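Side-chain contacts in phosphoribosylaminoimidazole carboxylase, ATPase subunit (Thermus thermophilus, PDB 3AW8), which probably catalyses the ATP-dependent joining of hydrogencarbonate to 5-aminoimidazole ribonucleotide, giving N5-carboxyaminoimidazole ribonucleotide in de novo purine synthesis: residues V181-V186 against A228-A233; A194-V199 against E272-S277. All blocks are in the same frame, centred on the assembly; numbering follows the deposited sequence.

Overall arrangement
Both contacts fall within the ATP-grasp domain and are built on neighbouring strands of the large antiparallel sheet, their centres about 13 Å apart. Their segments alternate along the sequence: 181-186, 194-199, 228-233, 272-277. The first two belong to the consecutive strands 179-187 and 193-204, neighbours in the sheet, which are joined by main-chain bonds such as that probable between Ser182 N and Val199 O (2.9 Å). In contact 1 the strand meets helix 220-237; in contact 2 Tyr196 meets the turn between helices 270-273 and 278-287. The strand pair thus ties together two later parts of the chain, a helix packed on the sheet and a turn whose Glu275 also reaches the second subunit of the homodimer.

Contact 1: residues V181-V186 against A228-A233; sequences VSLLAV and AYALRA
Ser182 OG is held by two partners, hydrogen-bonded to Ser266 OG and Asn201 OD1, on the opposite side of strand 179-187 from the apolar contact that the next residue, Leu183, makes with Ala230. The two faces of the strand therefore differ in kind. Leu184 points away from the helix and Ser182 makes no contact with it, whereas Leu183 and Ala185 point toward it and supply the whole touching surface of segment 181-186.

The contact rests on three methyl groups. Leu183 reaches the helix with one branch, its CD2 lying 3.4 Å from Ala230 CB; the other branch, CD1, stays 5.6 Å from that methyl and packs instead against Leu198 of the adjoining strand. The leucine CG is anti to the backbone N (chi1 179°), which puts the branch point beside the carbonyl carbon; from there CD2 lies 4.0 Å from Ala185 CB. Ala185 CB in turn meets Ala230 CB tip to tip at 4.0 Å, and the three methyls gather in one small cluster, the alanine of the helix against the pair from the strand.

This is helix-on-sheet packing within the ATP-grasp domain, where helix 220-237 packs on the antiparallel sheet. The small side chains of Ala185 and Ala230 let the two backbones come close, their CA atoms 6.7 Å apart. The same helix gives Leu183 further neighbours in Gln223, Ala226 and Glu227, and gives Ala185 one in Met234, while Ala230 also touches Leu245 on strand 241-250.

That strand is bonded through its backbone to Leu183 and Ala185, whereas Ser182 and Leu184 bond to strand 193-204, which places the contact in the interior of the sheet. The AMP-binding Glu180 precedes the segment by one residue, its side chain about 12 Å from that of Leu183.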
loop_
_atom_site.group_PDB
_atom_site.type_symbol
_atom_site.label_atom_id
_atom_site.label_comp_id
_atom_site.label_asym_id
_atom_site.label_seq_id
_atom_site.Cartn_x
_atom_site.Cartn_y
_atom_site.Cartn_z
ATOM N N VAL A 181 -17.051 -18.489 8.943
ATOM C CA VAL A 181 -16.184 -17.419 9.400
ATOM C C VAL A 181 -14.748 -17.914 9.379
ATOM O O VAL A 181 -14.500 -19.113 9.267
ATOM C CB VAL A 181 -16.562 -16.937 10.836
ATOM C CG1 VAL A 181 -17.987 -16.398 10.838
ATOM C CG2 VAL A 181 -16.404 -18.066 11.847
ATOM N N SER A 182 -13.799 -16.994 9.460
ATOM C CA SER A 182 -12.396 -17.382 9.461
ATOM C C SER A 182 -11.632 -16.446 10.366
ATOM O O SER A 182 -12.032 -15.300 10.572
ATOM C CB SER A 182 -11.811 -17.326 8.047
ATOM O OG SER A 182 -11.651 -15.991 7.619
ATOM N N LEU A 183 -10.535 -16.944 10.916
ATOM C CA LEU A 183 -9.712 -16.138 11.801
ATOM C C LEU A 183 -8.280 -16.142 11.302
ATOM O O LEU A 183 -7.642 -17.193 11.244
ATOM C CB LEU A 183 -9.759 -16.690 13.229
ATOM C CG LEU A 183 -8.892 -15.918 14.228
ATOM C CD1 LEU A 183 -9.772 -15.319 15.301
ATOM C CD2 LEU A 183 -7.851 -16.835 14.839
ATOM N N LEU A 184 -7.782 -14.977 10.910
ATOM C CA LEU A 184 -6.406 -14.887 10.457
ATOM C C LEU A 184 -5.569 -14.655 11.709
ATOM O O LEU A 184 -5.846 -13.749 12.489
ATOM C CB LEU A 184 -6.219 -13.724 9.472
ATOM C CG LEU A 184 -6.906 -13.795 8.105
ATOM C CD1 LEU A 184 -6.711 -15.175 7.525
ATOM C CD2 LEU A 184 -8.391 -13.496 8.229
ATOM N N ALA A 185 -4.562 -15.491 11.914
ATOM C CA ALA A 185 -3.697 -15.358 13.078
ATOM C C ALA A 185 -2.253 -15.304 12.618
ATOM O O ALA A 185 -1.921 -15.759 11.523
ATOM C CB ALA A 185 -3.902 -16.537 14.033
ATOM N N VAL A 186 -1.389 -14.752 13.455
ATOM C CA VAL A 186 0.010 -14.653 13.093
ATOM C C VAL A 186 0.935 -14.860 14.286
ATOM O O VAL A 186 0.649 -14.430 15.403
ATOM C CB VAL A 186 0.294 -13.288 12.418
ATOM C CG1 VAL A 186 -0.482 -12.195 13.117
ATOM C CG2 VAL A 186 1.784 -12.985 12.441
ATOM N N ALA A 228 -8.185 -18.826 20.718
ATOM C CA ALA A 228 -7.685 -19.915 21.546
ATOM C C ALA A 228 -7.341 -21.124 20.675
ATOM O O ALA A 228 -6.258 -21.713 20.797
ATOM C CB ALA A 228 -8.728 -20.289 22.579
ATOM N N TYR A 229 -8.264 -21.497 19.795
ATOM C CA TYR A 229 -8.023 -22.622 18.907
ATOM C C TYR A 229 -6.797 -22.313 18.044
ATOM O O TYR A 229 -5.944 -23.174 17.816
ATOM C CB TYR A 229 -9.231 -22.859 17.993
ATOM C CG TYR A 229 -10.528 -23.193 18.704
ATOM C CD1 TYR A 229 -10.567 -24.144 19.723
ATOM C CD2 TYR A 229 -11.727 -22.607 18.310
ATOM C CE1 TYR A 229 -11.770 -24.510 20.328
ATOM C CE2 TYR A 229 -12.938 -22.965 18.907
ATOM C CZ TYR A 229 -12.953 -23.921 19.914
ATOM O OH TYR A 229 -14.150 -24.306 20.480
ATOM N N ALA A 230 -6.710 -21.070 17.579
ATOM C CA ALA A 230 -5.607 -20.645 16.726
ATOM C C ALA A 230 -4.258 -20.710 17.425
ATOM O O ALA A 230 -3.258 -21.099 16.819
ATOM C CB ALA A 230 -5.860 -19.238 16.223
ATOM N N LEU A 231 -4.229 -20.327 18.696
ATOM C CA LEU A 231 -2.990 -20.341 19.461
ATOM C C LEU A 231 -2.494 -21.777 19.591
ATOM O O LEU A 231 -1.295 -22.063 19.458
ATOM C CB LEU A 231 -3.224 -19.752 20.853
ATOM C CG LEU A 231 -2.158 -18.794 21.388
ATOM C CD1 LEU A 231 -2.492 -18.441 22.823
ATOM C CD2 LEU A 231 -0.782 -19.424 21.300
ATOM N N ARG A 232 -3.427 -22.685 19.848
ATOM C CA ARG A 232 -3.073 -24.082 19.998
ATOM C C ARG A 232 -2.442 -24.621 18.720
ATOM O O ARG A 232 -1.397 -25.270 18.759
ATOM C CB ARG A 232 -4.309 -24.902 20.389
ATOM C CG ARG A 232 -4.776 -24.635 21.821
ATOM C CD ARG A 232 -5.408 -25.878 22.463
ATOM N NE ARG A 232 -6.846 -25.988 22.225
ATOM C CZ ARG A 232 -7.762 -25.232 22.824
ATOM N NH1 ARG A 232 -7.395 -24.303 23.705
ATOM N NH2 ARG A 232 -9.047 -25.403 22.541
ATOM N N ALA A 233 -3.069 -24.331 17.589
ATOM C CA ALA A 233 -2.565 -24.793 16.303
ATOM C C ALA A 233 -1.172 -24.246 15.985
ATOM O O ALA A 233 -0.263 -25.008 15.635
ATOM C CB ALA A 233 -3.541 -24.412 15.197
#

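Contact 2: residues A194-V199 against E272-S277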
loop_
_atom_site.group_PDB
_atom_site.type_symbol
_atom_site.label_atom_id
_atom_site.label_comp_id
_atom_site.label_asym_id
_atom_site.label_seq_id
_atom_site.Cartn_x
_atom_site.Cartn_y
_atom_site.Cartn_z
ATOM N N ALA A 194 -0.517 -12.604 17.373
ATOM C CA ALA A 194 -1.507 -11.557 17.143
ATOM C C ALA A 194 -2.705 -12.171 16.436
ATOM O O ALA A 194 -2.562 -13.183 15.756
ATOM C CB ALA A 194 -0.904 -10.456 16.292
ATOM N N PHE A 195 -3.877 -11.561 16.587
ATOM C CA PHE A 195 -5.089 -12.094 15.967
ATOM C C PHE A 195 -5.942 -10.988 15.359
ATOM O O PHE A 195 -6.064 -9.901 15.933
ATOM C CB PHE A 195 -5.909 -12.858 17.015
ATOM C CG PHE A 195 -5.117 -13.906 17.749
ATOM C CD1 PHE A 195 -5.118 -15.229 17.319
ATOM C CD2 PHE A 195 -4.302 -13.553 18.822
ATOM C CE1 PHE A 195 -4.315 -16.183 17.946
ATOM C CE2 PHE A 195 -3.497 -14.499 19.449
ATOM C CZ PHE A 195 -3.501 -15.816 19.010
ATOM N N TYR A 196 -6.527 -11.267 14.196
ATOM C CA TYR A 196 -7.384 -10.304 13.506
ATOM C C TYR A 196 -8.815 -10.567 13.917
ATOM O O TYR A 196 -9.139 -11.648 14.394
ATOM C CB TYR A 196 -7.286 -10.469 11.977
ATOM C CG TYR A 196 -6.033 -9.905 11.369
ATOM C CD1 TYR A 196 -5.961 -8.563 10.983
ATOM C CD2 TYR A 196 -4.886 -10.692 11.242
ATOM C CE1 TYR A 196 -4.764 -8.017 10.489
ATOM C CE2 TYR A 196 -3.694 -10.160 10.759
ATOM C CZ TYR A 196 -3.636 -8.825 10.391
ATOM O OH TYR A 196 -2.436 -8.296 9.997
ATOM N N PRO A 197 -9.697 -9.579 13.740
ATOM C CA PRO A 197 -11.088 -9.824 14.116
ATOM C C PRO A 197 -11.586 -11.006 13.286
ATOM O O PRO A 197 -11.052 -11.271 12.212
ATOM C CB PRO A 197 -11.782 -8.524 13.716
ATOM C CG PRO A 197 -10.705 -7.503 13.905
ATOM C CD PRO A 197 -9.495 -8.181 13.328
ATOM N N LEU A 198 -12.582 -11.728 13.781
ATOM C CA LEU A 198 -13.127 -12.837 13.018
ATOM C C LEU A 198 -13.668 -12.188 11.761
ATOM O O LEU A 198 -13.906 -10.985 11.744
ATOM C CB LEU A 198 -14.266 -13.531 13.778
ATOM C CG LEU A 198 -13.898 -14.601 14.814
ATOM C CD1 LEU A 198 -15.149 -15.041 15.547
ATOM C CD2 LEU A 198 -13.245 -15.799 14.125
ATOM N N VAL A 199 -13.862 -12.973 10.711
ATOM C CA VAL A 199 -14.370 -12.437 9.461
ATOM C C VAL A 199 -15.460 -13.366 8.951
ATOM O O VAL A 199 -15.332 -14.588 9.050
ATOM C CB VAL A 199 -13.231 -12.338 8.399
ATOM C CG1 VAL A 199 -13.780 -11.828 7.070
ATOM C CG2 VAL A 199 -12.132 -11.419 8.901
ATOM N N GLU A 272 -6.394 -2.059 3.821
ATOM C CA GLU A 272 -6.829 -0.723 4.219
ATOM C C GLU A 272 -7.762 -0.751 5.435
ATOM O O GLU A 272 -7.885 0.247 6.137
ATOM C CB GLU A 272 -7.504 0.009 3.060
ATOM C CG GLU A 272 -8.263 -0.893 2.142
ATOM C CD GLU A 272 -7.431 -1.316 0.955
ATOM O OE1 GLU A 272 -7.450 -2.517 0.616
ATOM O OE2 GLU A 272 -6.766 -0.442 0.361
ATOM N N GLY A 273 -8.386 -1.899 5.701
ATOM C CA GLY A 273 -9.294 -2.014 6.835
ATOM C C GLY A 273 -8.722 -2.427 8.195
ATOM O O GLY A 273 -9.473 -2.580 9.161
ATOM N N ALA A 274 -7.411 -2.629 8.285
ATOM C CA ALA A 274 -6.785 -3.005 9.553
ATOM C C ALA A 274 -5.519 -2.169 9.685
ATOM O O ALA A 274 -4.968 -1.719 8.684
ATOM C CB ALA A 274 -6.452 -4.487 9.568
ATOM N N GLU A 275 -5.045 -1.957 10.905
ATOM C CA GLU A 275 -3.861 -1.133 11.080
ATOM C C GLU A 275 -2.632 -1.710 10.400
ATOM O O GLU A 275 -1.713 -0.975 10.027
ATOM C CB GLU A 275 -3.573 -0.901 12.567
ATOM C CG GLU A 275 -2.705 0.331 12.802
ATOM C CD GLU A 275 -3.340 1.600 12.239
ATOM O OE1 GLU A 275 -2.605 2.574 11.942
ATOM O OE2 GLU A 275 -4.585 1.624 12.104
ATOM N N THR A 276 -2.610 -3.027 10.242
ATOM C CA THR A 276 -1.488 -3.706 9.609
ATOM C C THR A 276 -2.073 -4.797 8.743
ATOM O O THR A 276 -2.886 -5.598 9.213
ATOM C CB THR A 276 -0.548 -4.371 10.643
ATOM O OG1 THR A 276 -0.211 -3.434 11.671
ATOM C CG2 THR A 276 0.735 -4.836 9.967
ATOM N N SER A 277 -1.660 -4.843 7.481
ATOM C CA SER A 277 -2.182 -5.853 6.578
ATOM C C SER A 277 -1.621 -7.219 6.941
ATOM O O SER A 277 -0.566 -7.346 7.587
ATOM C CB SER A 277 -1.830 -5.521 5.123
ATOM O OG SER A 277 -0.523 -5.957 4.796
#
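Tyr196 OH donates a hydrogen bond to the main-chain oxygen Thr276 O, 2.8 Å away, in the one polar bond between the segments. The C=O...donor angle is 128°, and the hydroxyl approaches from above the carbonyl plane, about 50° out of it, and not along a lone-pair direction. Relative to the tyrosine ring, by contrast, the oxygen lies in plane, at the edge, and also comes to 3.3 Å from CE1. A second carbonyl, Ser277 O, is close to the hydroxyl at 3.2 Å.

The apolar part is small. Ala274 CB approaches the same edge, 4.0 Å from CE1. Having CG anti to the carbonyl carbon (chi1 -76°) carries the ring off strand 193-204 of the large sheet toward the turn between helices 270-273 and 278-287, away from the nucleotide site, where Asn281 and Thr294 also touch it. Replacing Tyr196 by a phenylalanine would probably keep the ring against Ala274 but leave Thr276 O without this donor.

The side chains of the turn have other polar partners: Thr276 OG1 bonds to Ser293 O, and Ser277 OG caps helix 278-287 at Glu280 N. Glu275 O accepts a bond from His322 of the second subunit. Because the tyrosine's acceptor is a main-chain carbonyl, the bond probably helps fix the path of the backbone and does not depend on the threonine hydroxyl.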